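Local coordinates for ATP-dependent DNA helicase PIF1 (Candida albicans, PDB 7OTJ), which couples ATP hydrolysis to 5'-to-3' translocation and unwinding of DNA, including G-quadruplexes, and probably guards the stability of nuclear and mitochondrial genomes, at residues I105-S110 against V140-F145; V291-M296 against G311-F316. One frame throughout, in Å; residues are numbered along the deposited sequence.

Contact 1: residues I105-S110 against V140-F145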
loop_
_atom_site.group_PDB
_atom_site.type_symbol
_atom_site.label_atom_id
_atom_site.label_comp_id
_atom_site.label_asym_id
_atom_site.label_seq_id
_atom_site.Cartn_x
_atom_site.Cartn_y
_atom_site.Cartn_z
ATOM N N ILE A 105 -2.576 13.142 -7.073
ATOM C CA ILE A 105 -1.310 12.454 -6.868
ATOM C C ILE A 105 -1.584 10.958 -6.854
ATOM O O ILE A 105 -2.492 10.496 -6.152
ATOM C CB ILE A 105 -0.641 12.908 -5.559
ATOM C CG1 ILE A 105 -0.209 14.376 -5.662
ATOM C CG2 ILE A 105 0.520 11.993 -5.206
ATOM C CD1 ILE A 105 0.260 14.971 -4.352
ATOM N N ILE A 106 -0.807 10.198 -7.620
ATOM C CA ILE A 106 -0.921 8.741 -7.649
ATOM C C ILE A 106 0.473 8.176 -7.420
ATOM O O ILE A 106 1.307 8.175 -8.335
ATOM C CB ILE A 106 -1.505 8.213 -8.962
ATOM C CG1 ILE A 106 -2.771 8.982 -9.345
ATOM C CG2 ILE A 106 -1.785 6.719 -8.840
ATOM C CD1 ILE A 106 -3.344 8.552 -10.670
ATOM N N ASP A 107 0.733 7.692 -6.209
ATOM C CA ASP A 107 1.988 7.008 -5.942
ATOM C C ASP A 107 1.856 5.543 -6.348
ATOM O O ASP A 107 0.752 5.010 -6.498
ATOM C CB ASP A 107 2.384 7.139 -4.465
ATOM C CG ASP A 107 3.891 6.973 -4.226
ATOM O OD1 ASP A 107 4.612 6.515 -5.138
ATOM O OD2 ASP A 107 4.361 7.306 -3.118
ATOM N N GLU A 108 3.005 4.905 -6.561
ATOM C CA GLU A 108 3.076 3.526 -7.034
ATOM C C GLU A 108 2.218 3.330 -8.284
ATOM O O GLU A 108 1.347 2.464 -8.356
ATOM C CB GLU A 108 2.678 2.552 -5.924
ATOM C CG GLU A 108 3.598 2.590 -4.713
ATOM C CD GLU A 108 5.015 2.098 -5.014
ATOM O OE1 GLU A 108 5.865 2.155 -4.099
ATOM O OE2 GLU A 108 5.285 1.653 -6.151
ATOM N N ILE A 109 2.499 4.164 -9.287
ATOM C CA ILE A 109 1.729 4.166 -10.519
ATOM C C ILE A 109 1.875 2.862 -11.290
ATOM O O ILE A 109 1.033 2.558 -12.149
ATOM C CB ILE A 109 2.171 5.376 -11.369
ATOM C CG1 ILE A 109 1.187 5.648 -12.509
ATOM C CG2 ILE A 109 3.583 5.168 -11.881
ATOM C CD1 ILE A 109 -0.167 6.101 -12.043
ATOM N N SER A 110 2.904 2.060 -10.984
ATOM C CA SER A 110 3.169 0.867 -11.785
ATOM C C SER A 110 2.025 -0.131 -11.706
ATOM O O SER A 110 1.734 -0.818 -12.691
ATOM C CB SER A 110 4.483 0.206 -11.353
ATOM O OG SER A 110 4.367 -0.461 -10.107
ATOM N N VAL A 140 -0.229 14.097 -11.064
ATOM C CA VAL A 140 1.138 13.896 -10.581
ATOM C C VAL A 140 1.304 12.401 -10.350
ATOM O O VAL A 140 0.884 11.874 -9.313
ATOM C CB VAL A 140 1.437 14.685 -9.301
ATOM C CG1 VAL A 140 2.858 14.370 -8.799
ATOM C CG2 VAL A 140 1.243 16.194 -9.521
ATOM N N ALA A 141 1.882 11.707 -11.325
ATOM C CA ALA A 141 2.137 10.280 -11.210
ATOM C C ALA A 141 3.541 10.034 -10.679
ATOM O O ALA A 141 4.499 10.700 -11.082
ATOM C CB ALA A 141 1.966 9.589 -12.562
ATOM N N CYS A 142 3.664 9.045 -9.802
ATOM C CA CYS A 142 4.923 8.778 -9.123
ATOM C C CYS A 142 5.088 7.276 -8.962
ATOM O O CYS A 142 4.190 6.609 -8.441
ATOM C CB CYS A 142 4.957 9.480 -7.761
ATOM S SG CYS A 142 6.370 9.071 -6.733
ATOM N N GLY A 143 6.220 6.743 -9.406
ATOM C CA GLY A 143 6.467 5.324 -9.229
ATOM C C GLY A 143 7.585 4.841 -10.138
ATOM O O GLY A 143 8.401 5.626 -10.618
ATOM N N ASP A 144 7.586 3.528 -10.363
ATOM C CA ASP A 144 8.683 2.854 -11.052
ATOM C C ASP A 144 8.083 1.669 -11.791
ATOM O O ASP A 144 7.607 0.726 -11.153
ATOM C CB ASP A 144 9.758 2.414 -10.056
ATOM C CG ASP A 144 10.939 1.714 -10.724
ATOM O OD1 ASP A 144 11.061 1.775 -11.970
ATOM O OD2 ASP A 144 11.752 1.093 -9.995
ATOM N N PHE A 145 8.068 1.725 -13.125
ATOM C CA PHE A 145 7.434 0.651 -13.879
ATOM C C PHE A 145 8.268 -0.631 -13.924
ATOM O O PHE A 145 7.754 -1.659 -14.381
ATOM C CB PHE A 145 7.093 1.120 -15.299
ATOM C CG PHE A 145 5.940 2.096 -15.354
ATOM C CD1 PHE A 145 4.636 1.667 -15.145
ATOM C CD2 PHE A 145 6.158 3.440 -15.619
ATOM C CE1 PHE A 145 3.574 2.561 -15.195
ATOM C CE2 PHE A 145 5.101 4.336 -15.670
ATOM C CZ PHE A 145 3.809 3.899 -15.458
HETATM O O HOH W 1 5.608 2.205 -9.159
#
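A chi1 of -166° swings CG1 of Ile-109 to the side of its own carbonyl carbon and onto CB of Ala-141, 4.0 Å away, while CG2, set between N and the carbonyl carbon, meets CZ of Phe-145 at 3.8 Å. The contact runs along and just past the neighbouring parallel strands 103-107 and 138-143, joined by a beta-alpha-beta crossover through helix 114-128 in the P-loop NTPase core of the helicase. Ile-106 N gives a nearly straight bond (165°) to Val-140 O, and Cys-142 N returns a more bent one to Ile-106 O. One further bond, Ile-109 N to Cys-142 O, arrives from above the carbonyl plane and ties the 3-10 turn to the strand. Gly-143, with no side chain, lets the turn lie close, its CA 3.9 Å from Ile-109 CG2.

Asp-107 and Glu-108 fit the Asp-Glu pair of a Walker B motif (helicase motif II). Asp-107 OD1 receives Glu-108 N on its anti side, 28° out of the carboxylate plane, while OD2 bonds Ser-32 OG of the Walker A loop; the carboxylate is thus fixed at both oxygens. Glu-108 reaches the bound tetrafluoroaluminate, close to the magnesium ion, and its OE2 also accepts a hydrogen bond from Gln-456 NE2. Asp-144 makes a salt bridge to Arg-206. One water ties the two loops together: it donates to Glu-108 OE2 at 3.1 Å and accepts from Ser-110 N at 3.3 Å and from Asp-144 N at 2.7 Å.

Contact 2: residues V291-M296 against G311-F316; sequences VGAQVM and GKVIDF
Val-291 sets its CG2 against the edge of the Phe-316 ring, near the ring plane and 3.9 Å from CE1, the two side chains running antiparallel past one another. Its other methyl, CG1, held anti to the backbone N, sits 3.2 Å from Ile-314 O. The backbone joins in one residue later: Gly-292 N donates to Val-313 O at 2.8 Å, in a somewhat bent bond. Gly-292 has a positive phi, and the chain turns here before strand 294-297 begins.

Across from the turn, Val-313 puts its CG1 against the Ala-293 backbone and 4.0 Å from Ala-293 CB; that methyl stands between its own backbone N and carbonyl carbon (chi1 45°). Antiparallel pairing starts at Gln-294 and Lys-312, a non-hydrogen-bonded pair whose side chains share one face. Val-295 and Gly-311 follow as a hydrogen-bonded pair. Gly-311 N reaches Val-295 O at 2.9 Å, whereas the return bond from Val-295 N to Gly-311 O is longer, 3.3 Å, and arrives 43° above the carbonyl plane. Val-295 CG2 lies over the Gly-311 backbone, 3.5 Å from its O, where the glycine has no side chain to intervene. The N-to-C directions of the short strand segments make 123°, well short of antiparallel, consistent with a curled sheet.

The contact belongs to the 2B domain, SH3-like by family. Strand 294-297 pairs on with strand 435-446, and strand 310-316 with strand 404-409, whose Val-406 touches Val-295; Phe-316 packs on Val-259 and Tyr-261 of strand 259-267.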
loop_
_atom_site.group_PDB
_atom_site.type_symbol
_atom_site.label_atom_id
_atom_site.label_comp_id
_atom_site.label_asym_id
_atom_site.label_seq_id
_atom_site.Cartn_x
_atom_site.Cartn_y
_atom_site.Cartn_z
ATOM N N VAL A 291 0.180 -13.818 23.386
ATOM C CA VAL A 291 0.972 -12.758 23.996
ATOM C C VAL A 291 2.287 -12.634 23.240
ATOM O O VAL A 291 2.998 -13.626 23.036
ATOM C CB VAL A 291 1.197 -13.036 25.487
ATOM C CG1 VAL A 291 1.979 -11.897 26.113
ATOM C CG2 VAL A 291 -0.147 -13.224 26.185
ATOM N N GLY A 292 2.601 -11.417 22.798
ATOM C CA GLY A 292 3.802 -11.161 22.033
ATOM C C GLY A 292 3.661 -11.321 20.536
ATOM O O GLY A 292 4.642 -11.104 19.813
ATOM N N ALA A 293 2.479 -11.696 20.048
ATOM C CA ALA A 293 2.275 -11.879 18.618
ATOM C C ALA A 293 2.423 -10.554 17.881
ATOM O O ALA A 293 1.887 -9.528 18.308
ATOM C CB ALA A 293 0.895 -12.480 18.357
ATOM N N GLN A 294 3.182 -10.574 16.788
ATOM C CA GLN A 294 3.300 -9.398 15.938
ATOM C C GLN A 294 1.949 -9.043 15.323
ATOM O O GLN A 294 1.231 -9.912 14.823
ATOM C CB GLN A 294 4.332 -9.662 14.843
ATOM C CG GLN A 294 4.971 -8.420 14.267
ATOM C CD GLN A 294 5.960 -7.783 15.222
ATOM O OE1 GLN A 294 6.281 -8.339 16.275
ATOM N NE2 GLN A 294 6.452 -6.608 14.856
ATOM N N VAL A 295 1.618 -7.749 15.316
ATOM C CA VAL A 295 0.331 -7.283 14.807
ATOM C C VAL A 295 0.517 -5.965 14.073
ATOM O O VAL A 295 1.506 -5.254 14.255
ATOM C CB VAL A 295 -0.737 -7.084 15.906
ATOM C CG1 VAL A 295 -1.191 -8.414 16.489
ATOM C CG2 VAL A 295 -0.212 -6.152 16.975
ATOM N N MET A 296 -0.472 -5.641 13.245
ATOM C CA MET A 296 -0.502 -4.389 12.506
ATOM C C MET A 296 -1.877 -3.760 12.644
ATOM O O MET A 296 -2.892 -4.417 12.399
ATOM C CB MET A 296 -0.173 -4.609 11.028
ATOM C CG MET A 296 -0.631 -3.482 10.125
ATOM S SD MET A 296 -0.118 -3.690 8.409
ATOM C CE MET A 296 -1.559 -3.080 7.548
ATOM N N GLY A 311 2.775 -3.196 15.833
ATOM C CA GLY A 311 2.679 -3.188 17.276
ATOM C C GLY A 311 2.940 -4.563 17.849
ATOM O O GLY A 311 3.237 -5.517 17.128
ATOM N N LYS A 312 2.811 -4.657 19.170
ATOM C CA LYS A 312 3.049 -5.905 19.880
ATOM C C LYS A 312 2.078 -6.009 21.045
ATOM O O LYS A 312 1.958 -5.080 21.849
ATOM C CB LYS A 312 4.499 -5.986 20.373
ATOM C CG LYS A 312 4.790 -7.141 21.318
ATOM C CD LYS A 312 6.286 -7.257 21.580
ATOM C CE LYS A 312 6.599 -8.184 22.749
ATOM N NZ LYS A 312 6.241 -7.601 24.076
ATOM N N VAL A 313 1.389 -7.144 21.120
ATOM C CA VAL A 313 0.375 -7.388 22.139
ATOM C C VAL A 313 1.042 -7.872 23.420
ATOM O O VAL A 313 1.915 -8.748 23.388
ATOM C CB VAL A 313 -0.665 -8.398 21.635
ATOM C CG1 VAL A 313 0.025 -9.564 20.962
ATOM C CG2 VAL A 313 -1.531 -8.873 22.785
ATOM N N ILE A 314 0.639 -7.298 24.553
ATOM C CA ILE A 314 1.245 -7.602 25.839
ATOM C C ILE A 314 0.300 -8.376 26.752
ATOM O O ILE A 314 0.742 -9.259 27.491
ATOM C CB ILE A 314 1.726 -6.306 26.525
ATOM C CG1 ILE A 314 2.328 -5.350 25.495
ATOM C CG2 ILE A 314 2.732 -6.630 27.615
ATOM C CD1 ILE A 314 2.621 -3.977 26.048
ATOM N N ASP A 315 -0.997 -8.064 26.731
ATOM C CA ASP A 315 -1.942 -8.714 27.634
ATOM C C ASP A 315 -3.327 -8.746 26.994
ATOM O O ASP A 315 -3.578 -8.096 25.977
ATOM C CB ASP A 315 -1.978 -8.002 28.995
ATOM C CG ASP A 315 -2.429 -8.912 30.126
ATOM O OD1 ASP A 315 -2.621 -10.123 29.885
ATOM O OD2 ASP A 315 -2.587 -8.412 31.260
ATOM N N PHE A 316 -4.235 -9.520 27.611
ATOM C CA PHE A 316 -5.662 -9.530 27.255
ATOM C C PHE A 316 -6.479 -9.541 28.546
ATOM O O PHE A 316 -6.766 -10.615 29.082
ATOM C CB PHE A 316 -6.051 -10.738 26.407
ATOM C CG PHE A 316 -5.178 -10.988 25.221
ATOM C CD1 PHE A 316 -4.072 -11.813 25.325
ATOM C CD2 PHE A 316 -5.498 -10.455 23.986
ATOM C CE1 PHE A 316 -3.279 -12.066 24.229
ATOM C CE2 PHE A 316 -4.710 -10.704 22.887
ATOM C CZ PHE A 316 -3.600 -11.515 23.008
#

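Overall arrangement
Contact 1 comes first along the chain and is complete before contact 2 begins. Their centres are about 34 Å apart, on opposite sides of the chain's centre, and their nearest atoms about 14 Å apart, so they do not touch. They share no sheet: contact 1 joins two middle strands of the six-stranded parallel sheet that carries the nucleotide site, whereas contact 2 belongs to the curled antiparallel sheet to which the 2B family segment contributes. The first is wholly buried beside bound tetrafluoroaluminate, the second partly exposed and away from the annotated sites. Their nearest atoms lie about 10 and 9 Å from the bound nucleic acid, consistent with an ATPase core and an accessory domain flanking DNA.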